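Local coordinates for protein putative sarcosine dimethylglycine methyltransferase (Galdieria sulphuraria, PDB 2O57) that probably transfers methyl groups from S-adenosylmethionine to sarcosine and dimethylglycine, as a Rossmann-type methyltransferase, at residues H241-K246 with H274-G279; E248-S253 with N267-L272. All coordinates share one frame; numbering follows the deposited sequence.

Contact 1. Residues H241-K246 with H274-G279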
loop_
_atom_site.group_PDB
_atom_site.type_symbol
_atom_site.label_atom_id
_atom_site.label_comp_id
_atom_site.label_asym_id
_atom_site.label_seq_id
_atom_site.Cartn_x
_atom_site.Cartn_y
_atom_site.Cartn_z
ATOM N N HIS A 241 6.874 -10.033 -10.369
ATOM C CA HIS A 241 5.988 -11.195 -10.441
ATOM C C HIS A 241 5.928 -11.758 -11.858
ATOM O O HIS A 241 6.103 -12.956 -12.050
ATOM C CB HIS A 241 4.581 -10.818 -10.030
ATOM C CG HIS A 241 3.657 -11.988 -9.962
ATOM N ND1 HIS A 241 3.809 -13.007 -9.037
ATOM C CD2 HIS A 241 2.593 -12.317 -10.733
ATOM C CE1 HIS A 241 2.840 -13.890 -9.215
ATOM N NE2 HIS A 241 2.089 -13.492 -10.236
ATOM N N TYR A 242 5.685 -10.890 -12.837
ATOM C CA TYR A 242 5.607 -11.360 -14.206
ATOM C C TYR A 242 6.948 -11.821 -14.781
ATOM O O TYR A 242 6.964 -12.802 -15.528
ATOM C CB TYR A 242 4.870 -10.357 -15.078
ATOM C CG TYR A 242 3.403 -10.352 -14.727
ATOM C CD1 TYR A 242 2.666 -11.555 -14.729
ATOM C CD2 TYR A 242 2.758 -9.191 -14.353
ATOM C CE1 TYR A 242 1.314 -11.575 -14.386
ATOM C CE2 TYR A 242 1.381 -9.207 -14.006
ATOM C CZ TYR A 242 0.688 -10.376 -14.030
ATOM O OH TYR A 242 -0.645 -10.375 -13.708
ATOM N N SER A 243 8.054 -11.193 -14.340
ATOM C CA SER A 243 9.406 -11.691 -14.668
ATOM C C SER A 243 9.643 -13.114 -14.101
ATOM O O SER A 243 10.159 -14.011 -14.806
ATOM C CB SER A 243 10.490 -10.722 -14.116
ATOM O OG SER A 243 10.365 -9.458 -14.743
ATOM N N LYS A 244 9.274 -13.333 -12.830
ATOM C CA LYS A 244 9.419 -14.669 -12.233
ATOM C C LYS A 244 8.499 -15.712 -12.898
ATOM O O LYS A 244 8.906 -16.864 -13.129
ATOM C CB LYS A 244 9.107 -14.621 -10.734
ATOM C CG LYS A 244 10.055 -13.696 -9.916
ATOM C CD LYS A 244 11.386 -14.319 -9.697
ATOM C CE LYS A 244 11.273 -15.486 -8.749
ATOM N NZ LYS A 244 12.579 -16.117 -8.502
ATOM N N VAL A 245 7.267 -15.325 -13.200
ATOM C CA VAL A 245 6.374 -16.259 -13.894
ATOM C C VAL A 245 6.937 -16.626 -15.281
ATOM O O VAL A 245 6.905 -17.829 -15.688
ATOM C CB VAL A 245 4.941 -15.708 -14.003
ATOM C CG1 VAL A 245 4.111 -16.651 -14.884
ATOM C CG2 VAL A 245 4.292 -15.593 -12.600
ATOM N N LYS A 246 7.481 -15.639 -16.000
ATOM C CA LYS A 246 8.094 -15.925 -17.299
ATOM C C LYS A 246 9.270 -16.883 -17.181
ATOM O O LYS A 246 9.445 -17.760 -18.041
ATOM C CB LYS A 246 8.522 -14.636 -18.014
ATOM C CG LYS A 246 8.949 -14.872 -19.476
ATOM C CD LYS A 246 9.208 -13.541 -20.251
ATOM C CE LYS A 246 10.446 -12.911 -19.726
ATOM N NZ LYS A 246 11.648 -13.612 -20.336
ATOM N N HIS A 274 4.837 -8.003 -22.092
ATOM C CA HIS A 274 4.074 -6.742 -22.168
ATOM C C HIS A 274 3.803 -6.180 -20.778
ATOM O O HIS A 274 3.888 -4.969 -20.577
ATOM C CB HIS A 274 2.737 -6.923 -22.900
ATOM C CG HIS A 274 2.863 -7.021 -24.385
ATOM N ND1 HIS A 274 3.732 -6.233 -25.116
ATOM C CD2 HIS A 274 2.206 -7.793 -25.289
ATOM C CE1 HIS A 274 3.636 -6.551 -26.396
ATOM N NE2 HIS A 274 2.713 -7.489 -26.528
ATOM N N TRP A 275 3.448 -7.041 -19.820
ATOM C CA TRP A 275 3.238 -6.583 -18.457
ATOM C C TRP A 275 4.536 -6.043 -17.881
ATOM O O TRP A 275 4.536 -5.005 -17.258
ATOM C CB TRP A 275 2.723 -7.703 -17.538
ATOM C CG TRP A 275 1.249 -7.961 -17.704
ATOM C CD1 TRP A 275 0.681 -9.048 -18.285
ATOM C CD2 TRP A 275 0.169 -7.123 -17.263
ATOM N NE1 TRP A 275 -0.691 -8.953 -18.233
ATOM C CE2 TRP A 275 -1.036 -7.772 -17.633
ATOM C CE3 TRP A 275 0.100 -5.886 -16.599
ATOM C CZ2 TRP A 275 -2.297 -7.230 -17.364
ATOM C CZ3 TRP A 275 -1.172 -5.332 -16.329
ATOM C CH2 TRP A 275 -2.347 -6.021 -16.703
ATOM N N ILE A 276 5.628 -6.775 -18.082
ATOM C CA ILE A 276 6.947 -6.389 -17.530
ATOM C C ILE A 276 7.361 -5.033 -18.125
ATOM O O ILE A 276 7.704 -4.091 -17.383
ATOM C CB ILE A 276 8.023 -7.484 -17.843
ATOM C CG1 ILE A 276 7.707 -8.797 -17.102
ATOM C CG2 ILE A 276 9.464 -6.979 -17.510
ATOM C CD1 ILE A 276 8.415 -10.050 -17.718
ATOM N N GLU A 277 7.333 -4.943 -19.454
ATOM C CA GLU A 277 7.698 -3.718 -20.165
ATOM C C GLU A 277 6.843 -2.539 -19.710
ATOM O O GLU A 277 7.388 -1.500 -19.436
ATOM C CB GLU A 277 7.603 -3.903 -21.697
ATOM C CG GLU A 277 8.742 -4.739 -22.259
ATOM C CD GLU A 277 8.460 -5.387 -23.650
ATOM O OE1 GLU A 277 7.425 -5.055 -24.309
ATOM O OE2 GLU A 277 9.290 -6.254 -24.062
ATOM N N GLY A 278 5.518 -2.718 -19.609
ATOM C CA GLY A 278 4.607 -1.661 -19.154
ATOM C C GLY A 278 4.887 -1.198 -17.718
ATOM O O GLY A 278 4.790 -0.010 -17.413
ATOM N N GLY A 279 5.249 -2.147 -16.860
ATOM C CA GLY A 279 5.667 -1.873 -15.502
ATOM C C GLY A 279 6.907 -1.025 -15.468
ATOM O O GLY A 279 6.941 0.001 -14.777
#
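Tyr242 and Ile276 mark the closest backbone approach, 6.1 Å between their CA atoms, of two antiparallel helices, 235-251 and 262-280, in this Rossmann-type methyltransferase fold. The segment axes pass 9.0 Å apart with their directions at 151°, an antiparallel helix pair whose two segments meet here by packing alone. The side chain of Tyr242 can be followed outward. Its CB touches Ile276 CG1; then, with CG anti to the carbonyl carbon (chi1 -71°), the ring is laid beside Trp275. CG and CD2 face Trp275 CB, with CD2 to CB at 3.5 Å, and CE2 sits over the indole near CG and CD2. The phenol and the five-membered ring form an offset stack, centroids 4.5 Å apart and planes at 23°. On the other face of the Tyr242 ring, His241 CD2 lies toward the rim, while Pro188 of strand 181-190 touches both stacked aromatics. With an alanine here, the indole of Trp275 would probably lose its stacking partner and a gap would be likely to open between the helices. Next to this stack, Ile276 reaches the other helix with its end: CD1 lies 3.6 Å from Ser243 N, and CG1 is 3.6 Å from Ser243 OG, a hydroxyl hydrogen-bonded to Val239 O.

Contact 2. Residues E248-S253 with N267-L272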
loop_
_atom_site.group_PDB
_atom_site.type_symbol
_atom_site.label_atom_id
_atom_site.label_comp_id
_atom_site.label_asym_id
_atom_site.label_seq_id
_atom_site.Cartn_x
_atom_site.Cartn_y
_atom_site.Cartn_z
ATOM N N GLU A 248 9.691 -19.166 -14.822
ATOM C CA GLU A 248 9.103 -20.496 -14.558
ATOM C C GLU A 248 8.497 -21.145 -15.811
ATOM O O GLU A 248 8.638 -22.364 -16.021
ATOM C CB GLU A 248 8.041 -20.425 -13.439
ATOM C CG GLU A 248 7.633 -21.829 -12.950
ATOM C CD GLU A 248 8.734 -22.529 -12.136
ATOM O OE1 GLU A 248 9.731 -21.885 -11.710
ATOM O OE2 GLU A 248 8.625 -23.747 -11.954
ATOM N N LEU A 249 7.876 -20.342 -16.659
ATOM C CA LEU A 249 7.295 -20.858 -17.906
ATOM C C LEU A 249 8.438 -21.427 -18.808
ATOM O O LEU A 249 8.305 -22.485 -19.448
ATOM C CB LEU A 249 6.522 -19.740 -18.613
ATOM C CG LEU A 249 6.014 -19.986 -20.052
ATOM C CD1 LEU A 249 5.032 -21.178 -20.023
ATOM C CD2 LEU A 249 5.322 -18.772 -20.641
ATOM N N ILE A 250 9.552 -20.706 -18.858
ATOM C CA ILE A 250 10.715 -21.153 -19.656
ATOM C C ILE A 250 11.292 -22.429 -19.033
ATOM O O ILE A 250 11.571 -23.419 -19.739
ATOM C CB ILE A 250 11.757 -20.006 -19.798
ATOM C CG1 ILE A 250 11.200 -18.954 -20.769
ATOM C CG2 ILE A 250 13.129 -20.563 -20.264
ATOM C CD1 ILE A 250 11.972 -17.586 -20.745
ATOM N N LYS A 251 11.426 -22.426 -17.714
ATOM C CA LYS A 251 11.949 -23.591 -16.997
ATOM C C LYS A 251 11.158 -24.870 -17.317
ATOM O O LYS A 251 11.747 -25.954 -17.503
ATOM C CB LYS A 251 11.899 -23.343 -15.498
ATOM C CG LYS A 251 12.354 -24.529 -14.671
ATOM C CD LYS A 251 12.722 -24.160 -13.232
ATOM C CE LYS A 251 13.232 -25.423 -12.507
ATOM N NZ LYS A 251 13.045 -25.330 -11.008
ATOM N N ARG A 252 9.829 -24.744 -17.338
ATOM C CA ARG A 252 8.936 -25.905 -17.465
ATOM C C ARG A 252 8.476 -26.220 -18.879
ATOM O O ARG A 252 7.587 -27.049 -19.060
ATOM C CB ARG A 252 7.690 -25.653 -16.627
ATOM C CG ARG A 252 7.968 -25.258 -15.182
ATOM C CD ARG A 252 8.064 -26.489 -14.362
ATOM N NE ARG A 252 8.045 -26.191 -12.952
ATOM C CZ ARG A 252 7.998 -27.109 -12.005
ATOM N NH1 ARG A 252 7.957 -28.405 -12.329
ATOM N NH2 ARG A 252 7.988 -26.727 -10.737
ATOM N N SER A 253 9.047 -25.542 -19.865
ATOM C CA SER A 253 8.651 -25.624 -21.275
ATOM C C SER A 253 8.427 -27.030 -21.819
ATOM O O SER A 253 7.360 -27.310 -22.351
ATOM C CB SER A 253 9.671 -24.916 -22.180
ATOM O OG SER A 253 9.225 -24.959 -23.536
ATOM N N ASN A 267 2.822 -17.322 -27.063
ATOM C CA ASN A 267 1.807 -16.280 -26.826
ATOM C C ASN A 267 1.771 -15.822 -25.367
ATOM O O ASN A 267 1.643 -14.615 -25.097
ATOM C CB ASN A 267 0.374 -16.754 -27.171
ATOM C CG ASN A 267 0.153 -16.967 -28.677
ATOM O OD1 ASN A 267 0.784 -16.317 -29.498
ATOM N ND2 ASN A 267 -0.770 -17.872 -29.031
HETATM N N MSE A 268 1.838 -16.779 -24.442
HETATM C CA MSE A 268 1.889 -16.424 -22.997
HETATM C C MSE A 268 3.121 -15.570 -22.672
HETATM O O MSE A 268 3.009 -14.554 -22.000
HETATM C CB MSE A 268 1.874 -17.656 -22.106
HETATM C CG MSE A 268 1.647 -17.242 -20.603
HETATM SE SE MSE A 268 1.429 -18.758 -19.459
HETATM C CE MSE A 268 1.680 -17.812 -17.785
ATOM N N LYS A 269 4.294 -16.030 -23.096
ATOM C CA LYS A 269 5.566 -15.314 -22.912
ATOM C C LYS A 269 5.491 -13.874 -23.464
ATOM O O LYS A 269 5.926 -12.905 -22.797
ATOM C CB LYS A 269 6.680 -16.154 -23.575
ATOM C CG LYS A 269 8.125 -15.724 -23.393
ATOM C CD LYS A 269 9.108 -16.698 -24.136
ATOM C CE LYS A 269 8.797 -18.173 -23.829
ATOM N NZ LYS A 269 9.593 -19.182 -24.653
ATOM N N ARG A 270 4.926 -13.709 -24.660
ATOM C CA ARG A 270 4.751 -12.353 -25.199
ATOM C C ARG A 270 3.895 -11.487 -24.288
ATOM O O ARG A 270 4.263 -10.344 -24.025
ATOM C CB ARG A 270 4.189 -12.359 -26.613
ATOM C CG ARG A 270 5.220 -12.788 -27.634
ATOM C CD ARG A 270 4.678 -12.650 -29.024
ATOM N NE ARG A 270 3.750 -13.734 -29.352
ATOM C CZ ARG A 270 4.104 -14.853 -29.977
ATOM N NH1 ARG A 270 5.381 -15.046 -30.345
ATOM N NH2 ARG A 270 3.183 -15.775 -30.233
ATOM N N GLY A 271 2.748 -12.012 -23.838
ATOM C CA GLY A 271 1.886 -11.299 -22.888
ATOM C C GLY A 271 2.599 -10.935 -21.595
ATOM O O GLY A 271 2.473 -9.810 -21.087
ATOM N N LEU A 272 3.366 -11.875 -21.059
ATOM C CA LEU A 272 4.176 -11.603 -19.860
ATOM C C LEU A 272 5.136 -10.442 -20.113
ATOM O O LEU A 272 5.215 -9.513 -19.300
ATOM C CB LEU A 272 4.926 -12.851 -19.386
ATOM C CG LEU A 272 3.995 -13.996 -18.865
ATOM C CD1 LEU A 272 4.790 -15.276 -18.657
ATOM C CD2 LEU A 272 3.230 -13.589 -17.602
#
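Leu249 and Lys269 bury the larger shares of this contact, and their CA atoms, 7.7 Å apart, are the nearest pair between the two segments. The leucine works through a single branch. With CG anti to the backbone N (chi1 170°), its CD2 methyl is carried across to the other helix, where it meets the start of the Lys269 residue: CD2 is 3.8 Å from Lys269 N and 4.2 Å from Lys269 CB. The same methyl also rests against the side chain of Met268, a selenomethionine, at CB (3.9 Å from Leu249 CD2), CG and SE. It also reaches Leu272 CD1 at 4.1 Å. One methyl thus serves three residues spread over a turn of helix 262-280, and every one of these approaches is van der Waals packing.

Residues 248-251 are the C-terminal end of helix 235-251, which packs with helix 262-280 as an antiparallel pair beside the methyltransferase core; Arg252 is the first residue after it to leave helical phi/psi. At the more exposed margin stands Ile250. Its CG1 branch meets Lys269 CE, 4.0 Å away, the two chains crossing at about a right angle. The lysine contributes its aliphatic portion here: it runs straight to CD and then bends at chi3 (-48°), which brings CE over the isoleucine.

Between the two segments there is no polar bond; the charged and polar groups pair within their own segments or with residues beyond them, as Ser253 OG does with Gln265. Arg252 NE makes a salt bridge to Glu248 OE2 at 2.7 Å, nearly in the guanidinium plane, and Arg252 NH1 forms another with Glu255. On the other helix, Arg270 NH2 donates to Asn267 OD1 over 2.6 Å, the donor tilted 31° from the carbonyl plane.

Contacts 1 and 2 are successive parts of one interface between helix 235-251 and helix 262-280; contact 2 lies toward the connection between them, and its 13 intervening residues fall within the 27 that separate the segments of contact 1. Their centres are 10 Å apart, and packing runs on between them: Leu272 CD2 lies 3.6 Å from Tyr242 CD1, while Leu272 CD1 lies 3.6 Å from Lys246 CA. Farther along, Val245 CG1 meets Met268 CE at 4.0 Å. Aromatic stacking in contact 1 thus gives way to aliphatic packing in contact 2. The centre of contact 1 is nearer the chain centre, about 16 Å from it against 20 Å for contact 2.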